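Local coordinates for protein glutamate receptor 1 (Adineta vaga, PDB 4IO2) that binds glutamate between the two lobes of its ligand-binding domain, the part held by this chain, and probably gates an ion channel in response, at residues S103-R108 and D203-G208; V18-V23 and I181-Y186. One frame throughout, in Å; residues are numbered along the deposited sequence.

Interaction 1. Residues S103-R108 and D203-G208; sequences SDNSMR and DKSTFG
N105 and S205 form the centre of an antiparallel pairing between strands 103-108 and 204-207, joined by both backbone and side chains. In this hydrogen-bonded pair S205 N reaches N105 O at 2.8 Å, while the return bond from N105 N to S205 O, 2.9 Å long, is strongly bent. Further on, F207 N donates to S103 O at 3.0 Å in a nearly straight bond.

The polar side chains repeat the pairing on one face of the sheet. N105 ND2 gives a hydrogen bond to S205 OG (3.2 Å) and another to D180, a glutamate-binding residue; an asparagine amide, with two N-H groups on one nitrogen, suits this double task.

Packing completes the contact. With CG anti to its backbone N (chi1 -175°), N105 leans its side chain over the F207 ring: CB lies over one ring face, 4.1 Å from the ring centroid, and the amide plane is turned 30° from the ring. M107, an unbranched chain bent at its thioether, brings CE to 3.5 Å from D203 OD2.

The two strands probably correspond to the interlobe strands of other ionotropic glutamate receptor ligand-binding domains. F207 touches the bound glutamate, and T206 OG1 is hydrogen-bonded to R229 of the second subunit. Strand 177-180 pairs with strand 103-112 and brings D180 against N105, M107 and F207.

Interaction 2. Residues V18-V23 and I181-Y186; sequences VPFTIV and IGTAEY
P19 lays the CG-CD side of its ring over one face of the Y186 ring, offset toward the rim, and this is one of the main parts of the contact between loop 18-21 and helix 181-186. Its CG sits 4.0 Å from the Y186 ring centroid and only 14° off the ring normal, a CH-pi contact, while P19 CD comes within 3.8 Å of Y186 CG. Proline suits the place because its compact ring presents CH2 groups, the one beside the nitrogen made somewhat acidic by it, to an aromatic face; the peptide bond before it is cis. Y186 stretches from the helix to meet it with CG anti to the backbone N (chi1 180°).

Aliphatic contacts extend the patch. In one of its two conformers, V18 brings CG2 to 3.8 Å from Y186 CE2, a contact the other conformer makes less certain. One turn earlier on the helix, T183 directs its methyl at the loop: CG2 meets the edge of the F20 ring, 3.7 Å from CD2, and lies 3.4 Å from V18 O. Threonine presents a small methyl here on a beta-branched side chain, compact enough to fit between a carbonyl and a ring edge.

F20 and T21 both face S17 in a classic beta bulge, which breaks the regular alternation of side chains just before strand 22-25.

Around the contact, F20 makes edge-to-face stacks with Y40, at the start of helix 40-52, and with F242 of helix 233-242. P19 also touches F242. T183 and F20 both border D85, so helix 181-190 meets the opposing lobe beside the glutamate pocket.

How the interactions relate
The centres of the two interactions lie about 14 Å apart, and their segments alternate along the chain: 18-23, 103-108, 181-186, then 203-208. Interaction 1 belongs to the paired strands that pass between the lobes, whereas interaction 2 bridges the lobes themselves, joining a loop of one to helix 181-190 of the other. They meet directly: S106 O probably accepts a hydrogen bond from I181 N (2.8 Å), tying the start of that helix to strand 103-112, and F207 CE2 packs on F20 CZ at 3.9 Å. Both lie close to the glutamate site, F207 touching the ligand and the T183 side chain about 5 Å from it, consistent with a clamshell whose closure is transmitted to the channel.

Interaction 1. Residues S103-R108 and D203-G208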
ATOM      1  N   SER A 103       2.011   5.595  -3.044  1.00 15.93           N
ATOM      2  CA  SER A 103       1.848   4.759  -4.229  1.00 16.46           C
ATOM      3  C   SER A 103       2.181   3.325  -3.896  1.00 15.55           C
ATOM      4  O   SER A 103       3.076   3.090  -3.077  1.00 16.36           O
ATOM      5  CB  SER A 103       2.797   5.237  -5.351  1.00 18.32           C
ATOM      6  OG  SER A 103       2.638   4.471  -6.558  1.00 19.62           O
ATOM      7  N   ASP A 104       1.493   2.387  -4.521  1.00 15.88           N
ATOM      8  CA  ASP A 104       1.974   1.032  -4.560  1.00 18.04           C
ATOM      9  C   ASP A 104       3.179   0.949  -5.494  1.00 14.77           C
ATOM     10  O   ASP A 104       3.511   1.875  -6.233  1.00 16.75           O
ATOM     11  CB  ASP A 104       0.851   0.071  -4.994  1.00 24.25           C
ATOM     12  CG  ASP A 104       0.303   0.348  -6.399  1.00 35.64           C
ATOM     13  OD1 ASP A 104       0.984   0.988  -7.222  1.00 39.49           O
ATOM     14  OD2 ASP A 104      -0.847  -0.087  -6.684  1.00 41.89           O
ATOM     15  N   ASN A 105       3.898  -0.145  -5.389  1.00 14.79           N
ATOM     16  CA  ASN A 105       5.098  -0.368  -6.178  1.00 13.51           C
ATOM     17  C   ASN A 105       5.352  -1.837  -6.284  1.00 13.17           C
ATOM     18  O   ASN A 105       4.861  -2.643  -5.479  1.00 14.92           O
ATOM     19  CB  ASN A 105       6.324   0.329  -5.529  1.00 13.22           C
ATOM     20  CG  ASN A 105       7.574   0.230  -6.386  1.00 12.77           C
ATOM     21  OD1 ASN A 105       7.575   0.628  -7.541  1.00 12.97           O
ATOM     22  ND2 ASN A 105       8.651  -0.309  -5.814  1.00 15.69           N
ATOM     23  N   SER A 106       6.157  -2.166  -7.282  1.00 14.06           N
ATOM     24  CA  SER A 106       6.717  -3.505  -7.456  1.00 14.76           C
ATOM     25  C   SER A 106       7.868  -3.316  -8.454  1.00 12.70           C
ATOM     26  O   SER A 106       8.067  -2.216  -9.002  1.00 13.65           O
ATOM     27  CB  SER A 106       5.688  -4.485  -7.985  1.00 17.53           C
ATOM     28  OG  SER A 106       5.189  -4.004  -9.220  1.00 19.81           O
ATOM     29  N   MET A 107       8.666  -4.353  -8.630  1.00 14.42           N
ATOM     30  CA  MET A 107       9.801  -4.292  -9.556  1.00 13.12           C
ATOM     31  C   MET A 107       9.575  -5.187 -10.742  1.00 13.57           C
ATOM     32  O   MET A 107       8.792  -6.140 -10.677  1.00 16.33           O
ATOM     33  CB  MET A 107      11.147  -4.647  -8.887  1.00 13.73           C
ATOM     34  CG  MET A 107      11.515  -3.708  -7.770  1.00 17.21           C
ATOM     35  SD  MET A 107      13.202  -3.982  -7.175  1.00 18.83           S
ATOM     36  CE  MET A 107      12.985  -5.395  -6.131  1.00 21.94           C
ATOM     37  N   ARG A 108      10.240  -4.824 -11.839  1.00 14.11           N
ATOM     38  CA  ARG A 108      10.293  -5.632 -13.038  1.00 17.07           C
ATOM     39  C   ARG A 108      11.704  -5.860 -13.476  1.00 16.16           C
ATOM     40  O   ARG A 108      12.607  -5.155 -13.085  1.00 15.18           O
ATOM     41  CB  ARG A 108       9.460  -5.030 -14.166  1.00 20.49           C
ATOM     42  CG  ARG A 108       7.949  -5.063 -13.773  1.00 26.09           C
ATOM     43  CD  ARG A 108       6.982  -5.235 -14.852  1.00 26.03           C
ATOM     44  NE  ARG A 108       7.214  -6.434 -15.628  1.00 25.54           N
ATOM     45  CZ  ARG A 108       6.714  -6.563 -16.836  1.00 26.30           C
ATOM     46  NH1 ARG A 108       6.012  -5.536 -17.349  1.00 26.71           N
ATOM     47  NH2 ARG A 108       6.958  -7.661 -17.532  1.00 25.59           N
ATOM     48  N   ASP A 203       8.431  -8.268  -5.586  1.00 18.62           N
ATOM     49  CA  ASP A 203       8.702  -7.365  -4.466  1.00 17.28           C
ATOM     50  C   ASP A 203       7.657  -6.267  -4.319  1.00 17.06           C
ATOM     51  O   ASP A 203       7.980  -5.077  -4.291  1.00 16.97           O
ATOM     52  CB  ASP A 203      10.109  -6.757  -4.552  1.00 18.03           C
ATOM     53  CG  ASP A 203      10.627  -6.276  -3.216  1.00 19.35           C
ATOM     54  OD1 ASP A 203      10.400  -6.959  -2.203  1.00 20.42           O
ATOM     55  OD2 ASP A 203      11.200  -5.166  -3.145  1.00 20.83           O
ATOM     56  N   LYS A 204       6.409  -6.688  -4.245  1.00 18.46           N
ATOM     57  CA  LYS A 204       5.291  -5.788  -3.985  0.58 18.64           C
ATOM     58  C   LYS A 204       5.611  -4.969  -2.757  1.00 17.67           C
ATOM     59  O   LYS A 204       6.006  -5.506  -1.693  1.00 18.80           O
ATOM     60  CB  LYS A 204       3.999  -6.566  -3.761  0.58 24.26           C
ATOM     61  CG  LYS A 204       3.619  -7.491  -4.912  0.58 30.21           C
ATOM     62  CD  LYS A 204       3.951  -6.917  -6.267  0.58 33.94           C
ATOM     63  CE  LYS A 204       3.635  -7.903  -7.396  0.58 36.29           C
ATOM     64  NZ  LYS A 204       3.500  -9.313  -6.946  0.58 38.69           N
ATOM     65  N   SER A 205       5.479  -3.660  -2.903  1.00 15.23           N
ATOM     66  CA  SER A 205       5.946  -2.742  -1.903  1.00 14.46           C
ATOM     67  C   SER A 205       5.188  -1.414  -2.020  1.00 12.77           C
ATOM     68  O   SER A 205       4.212  -1.308  -2.740  1.00 14.31           O
ATOM     69  CB  SER A 205       7.474  -2.590  -2.107  1.00 16.61           C
ATOM     70  OG  SER A 205       7.779  -2.231  -3.464  1.00 17.19           O
ATOM     71  N   THR A 206       5.665  -0.406  -1.311  1.00 12.51           N
ATOM     72  CA  THR A 206       5.061   0.914  -1.326  1.00 12.21           C
ATOM     73  C   THR A 206       6.119   1.992  -1.354  1.00 11.58           C
ATOM     74  O   THR A 206       7.251   1.739  -0.931  1.00 11.93           O
ATOM     75  CB  THR A 206       4.184   1.133  -0.066  1.00 15.33           C
ATOM     76  OG1 THR A 206       4.987   0.922   1.116  1.00 17.18           O
ATOM     77  CG2 THR A 206       2.976   0.171  -0.013  1.00 15.35           C
ATOM     78  N   PHE A 207       5.751   3.172  -1.790  1.00 10.56           N
ATOM     79  CA  PHE A 207       6.552   4.374  -1.650  1.00 10.67           C
ATOM     80  C   PHE A 207       5.943   5.188  -0.517  1.00 10.73           C
ATOM     81  O   PHE A 207       4.709   5.307  -0.417  1.00 12.41           O
ATOM     82  CB  PHE A 207       6.525   5.243  -2.884  1.00 11.89           C
ATOM     83  CG  PHE A 207       7.166   4.632  -4.120  1.00  9.94           C
ATOM     84  CD1 PHE A 207       8.207   3.726  -4.051  1.00 11.24           C
ATOM     85  CD2 PHE A 207       6.745   5.027  -5.379  1.00 12.03           C
ATOM     86  CE1 PHE A 207       8.780   3.206  -5.206  1.00 12.61           C
ATOM     87  CE2 PHE A 207       7.329   4.521  -6.541  1.00 12.65           C
ATOM     88  CZ  PHE A 207       8.346   3.618  -6.455  1.00 12.92           C
ATOM     89  N   GLY A 208       6.788   5.758   0.341  1.00 10.60           N
ATOM     90  CA  GLY A 208       6.340   6.600   1.441  1.00 11.30           C
ATOM     91  C   GLY A 208       7.214   7.813   1.529  1.00 11.26           C
ATOM     92  O   GLY A 208       8.370   7.802   1.093  1.00 12.57           O
TER

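Interaction 2. Residues V18-V23 and I181-Y186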
ATOM      1  N   VAL A  18      13.056  10.593 -13.440  1.00 12.55           N
ATOM      2  CA  VAL A  18      11.977  10.956 -14.318  0.82 12.54           C
ATOM      3  C   VAL A  18      10.883   9.934 -14.278  1.00 12.36           C
ATOM      4  O   VAL A  18      11.150   8.747 -14.285  1.00 12.53           O
ATOM      5  CB  VAL A  18      12.435  11.244 -15.783  0.82 13.30           C
ATOM      6  CG1 VAL A  18      13.519  12.281 -15.806  0.82 15.26           C
ATOM      7  CG2 VAL A  18      12.936   9.970 -16.536  0.82 14.92           C
ATOM      8  N   PRO A  19       9.601  10.380 -14.261  1.00 11.50           N
ATOM      9  CA  PRO A  19       9.006  11.724 -14.240  1.00 12.07           C
ATOM     10  C   PRO A  19       8.529  12.147 -12.835  1.00 11.88           C
ATOM     11  O   PRO A  19       7.665  13.020 -12.717  1.00 12.98           O
ATOM     12  CB  PRO A  19       7.833  11.549 -15.194  1.00 13.51           C
ATOM     13  CG  PRO A  19       7.297  10.180 -14.743  1.00 12.15           C
ATOM     14  CD  PRO A  19       8.541   9.364 -14.418  1.00 12.59           C
ATOM     15  N   PHE A  20       9.085  11.535 -11.786  1.00 11.72           N
ATOM     16  CA  PHE A  20       8.843  11.965 -10.412  1.00 11.22           C
ATOM     17  C   PHE A  20       9.485  13.316 -10.149  1.00 12.19           C
ATOM     18  O   PHE A  20       8.786  14.265  -9.715  1.00 12.97           O
ATOM     19  CB  PHE A  20       9.366  10.922  -9.428  1.00 10.63           C
ATOM     20  CG  PHE A  20       8.423   9.741  -9.208  1.00 10.54           C
ATOM     21  CD1 PHE A  20       7.210   9.937  -8.582  1.00 13.19           C
ATOM     22  CD2 PHE A  20       8.729   8.483  -9.681  1.00 10.71           C
ATOM     23  CE1 PHE A  20       6.338   8.860  -8.364  1.00 14.28           C
ATOM     24  CE2 PHE A  20       7.875   7.393  -9.482  1.00 11.76           C
ATOM     25  CZ  PHE A  20       6.682   7.597  -8.826  1.00 13.07           C
ATOM     26  N   THR A  21      10.798  13.412 -10.387  1.00 11.70           N
ATOM     27  CA  THR A  21      11.561  14.611 -10.179  1.00 11.93           C
ATOM     28  C   THR A  21      12.467  14.763 -11.385  1.00 14.09           C
ATOM     29  O   THR A  21      13.409  14.003 -11.578  1.00 15.02           O
ATOM     30  CB  THR A  21      12.366  14.585  -8.842  1.00 13.37           C
ATOM     31  OG1 THR A  21      11.419  14.573  -7.770  1.00 13.62           O
ATOM     32  CG2 THR A  21      13.280  15.790  -8.707  1.00 15.31           C
ATOM     33  N   ILE A  22      12.131  15.760 -12.195  1.00 14.79           N
ATOM     34  CA  ILE A  22      12.776  16.004 -13.473  1.00 15.23           C
ATOM     35  C   ILE A  22      13.628  17.252 -13.336  1.00 17.80           C
ATOM     36  O   ILE A  22      13.125  18.293 -12.949  1.00 18.86           O
ATOM     37  CB  ILE A  22      11.735  16.263 -14.558  1.00 16.47           C
ATOM     38  CG1 ILE A  22      10.759  15.073 -14.658  1.00 16.48           C
ATOM     39  CG2 ILE A  22      12.431  16.507 -15.900  1.00 19.06           C
ATOM     40  CD1 ILE A  22       9.448  15.404 -15.425  1.00 19.01           C
ATOM     41  N   VAL A  23      14.920  17.132 -13.620  1.00 17.76           N
ATOM     42  CA  VAL A  23      15.892  18.200 -13.403  1.00 18.74           C
ATOM     43  C   VAL A  23      16.280  18.778 -14.765  1.00 21.40           C
ATOM     44  O   VAL A  23      16.740  18.041 -15.644  1.00 25.43           O
ATOM     45  CB  VAL A  23      17.131  17.639 -12.660  1.00 19.42           C
ATOM     46  CG1 VAL A  23      18.220  18.719 -12.470  1.00 23.33           C
ATOM     47  CG2 VAL A  23      16.702  17.017 -11.331  1.00 20.28           C
ATOM     48  N   ILE A 181       8.447  -0.550 -11.243  1.00 12.73           N
ATOM     49  CA  ILE A 181       7.582  -0.671 -12.407  1.00 12.76           C
ATOM     50  C   ILE A 181       7.147   0.665 -12.995  1.00 13.30           C
ATOM     51  O   ILE A 181       7.057   0.790 -14.224  1.00 13.55           O
ATOM     52  CB  ILE A 181       6.332  -1.550 -12.073  1.00 15.45           C
ATOM     53  CG1 ILE A 181       5.527  -1.879 -13.323  1.00 19.03           C
ATOM     54  CG2 ILE A 181       5.449  -0.910 -10.967  1.00 17.74           C
ATOM     55  CD1 ILE A 181       4.435  -2.924 -13.042  1.00 20.83           C
ATOM     56  N   GLY A 182       6.823   1.652 -12.182  1.00 12.24           N
ATOM     57  CA  GLY A 182       6.321   2.896 -12.763  1.00 12.70           C
ATOM     58  C   GLY A 182       7.314   3.649 -13.613  1.00 13.23           C
ATOM     59  O   GLY A 182       7.034   4.003 -14.748  1.00 12.41           O
ATOM     60  N   THR A 183       8.509   3.851 -13.082  1.00 11.85           N
ATOM     61  CA  THR A 183       9.567   4.482 -13.864  1.00 12.12           C
ATOM     62  C   THR A 183      10.104   3.544 -14.984  1.00 12.66           C
ATOM     63  O   THR A 183      10.518   4.034 -16.039  1.00 13.53           O
ATOM     64  CB  THR A 183      10.724   4.980 -12.961  1.00 12.45           C
ATOM     65  OG1 THR A 183      11.181   3.907 -12.102  1.00 12.31           O
ATOM     66  CG2 THR A 183      10.274   6.205 -12.137  1.00 12.37           C
ATOM     67  N   ALA A 184      10.107   2.221 -14.761  1.00 12.80           N
ATOM     68  CA  ALA A 184      10.576   1.284 -15.798  1.00 13.01           C
ATOM     69  C   ALA A 184       9.653   1.390 -17.017  1.00 13.73           C
ATOM     70  O   ALA A 184      10.119   1.432 -18.152  1.00 14.32           O
ATOM     71  CB  ALA A 184      10.559  -0.154 -15.267  1.00 14.06           C
ATOM     72  N   GLU A 185       8.343   1.431 -16.774  1.00 13.46           N
ATOM     73  CA  GLU A 185       7.388   1.585 -17.877  1.00 13.97           C
ATOM     74  C   GLU A 185       7.616   2.942 -18.551  1.00 14.78           C
ATOM     75  O   GLU A 185       7.621   3.051 -19.774  1.00 15.12           O
ATOM     76  CB  GLU A 185       5.963   1.554 -17.335  1.00 15.23           C
ATOM     77  CG  GLU A 185       5.465   0.166 -16.968  1.00 17.41           C
ATOM     78  CD  GLU A 185       4.090   0.188 -16.266  1.00 20.92           C
ATOM     79  OE1 GLU A 185       3.550   1.298 -15.943  1.00 22.18           O
ATOM     80  OE2 GLU A 185       3.521  -0.917 -16.052  1.00 23.89           O
ATOM     81  N   TYR A 186       7.749   4.005 -17.767  1.00 13.31           N
ATOM     82  CA  TYR A 186       7.919   5.316 -18.358  1.00 13.21           C
ATOM     83  C   TYR A 186       9.133   5.348 -19.285  1.00 13.61           C
ATOM     84  O   TYR A 186       9.051   5.841 -20.419  1.00 14.64           O
ATOM     85  CB  TYR A 186       8.035   6.386 -17.270  1.00 13.08           C
ATOM     86  CG  TYR A 186       8.216   7.769 -17.840  1.00 14.44           C
ATOM     87  CD1 TYR A 186       7.128   8.524 -18.265  1.00 15.54           C
ATOM     88  CD2 TYR A 186       9.472   8.320 -17.954  1.00 14.86           C
ATOM     89  CE1 TYR A 186       7.316   9.790 -18.830  1.00 16.31           C
ATOM     90  CE2 TYR A 186       9.668   9.556 -18.523  1.00 17.98           C
ATOM     91  CZ  TYR A 186       8.609  10.288 -18.950  1.00 17.41           C
ATOM     92  OH  TYR A 186       8.854  11.549 -19.495  1.00 21.28           O
TER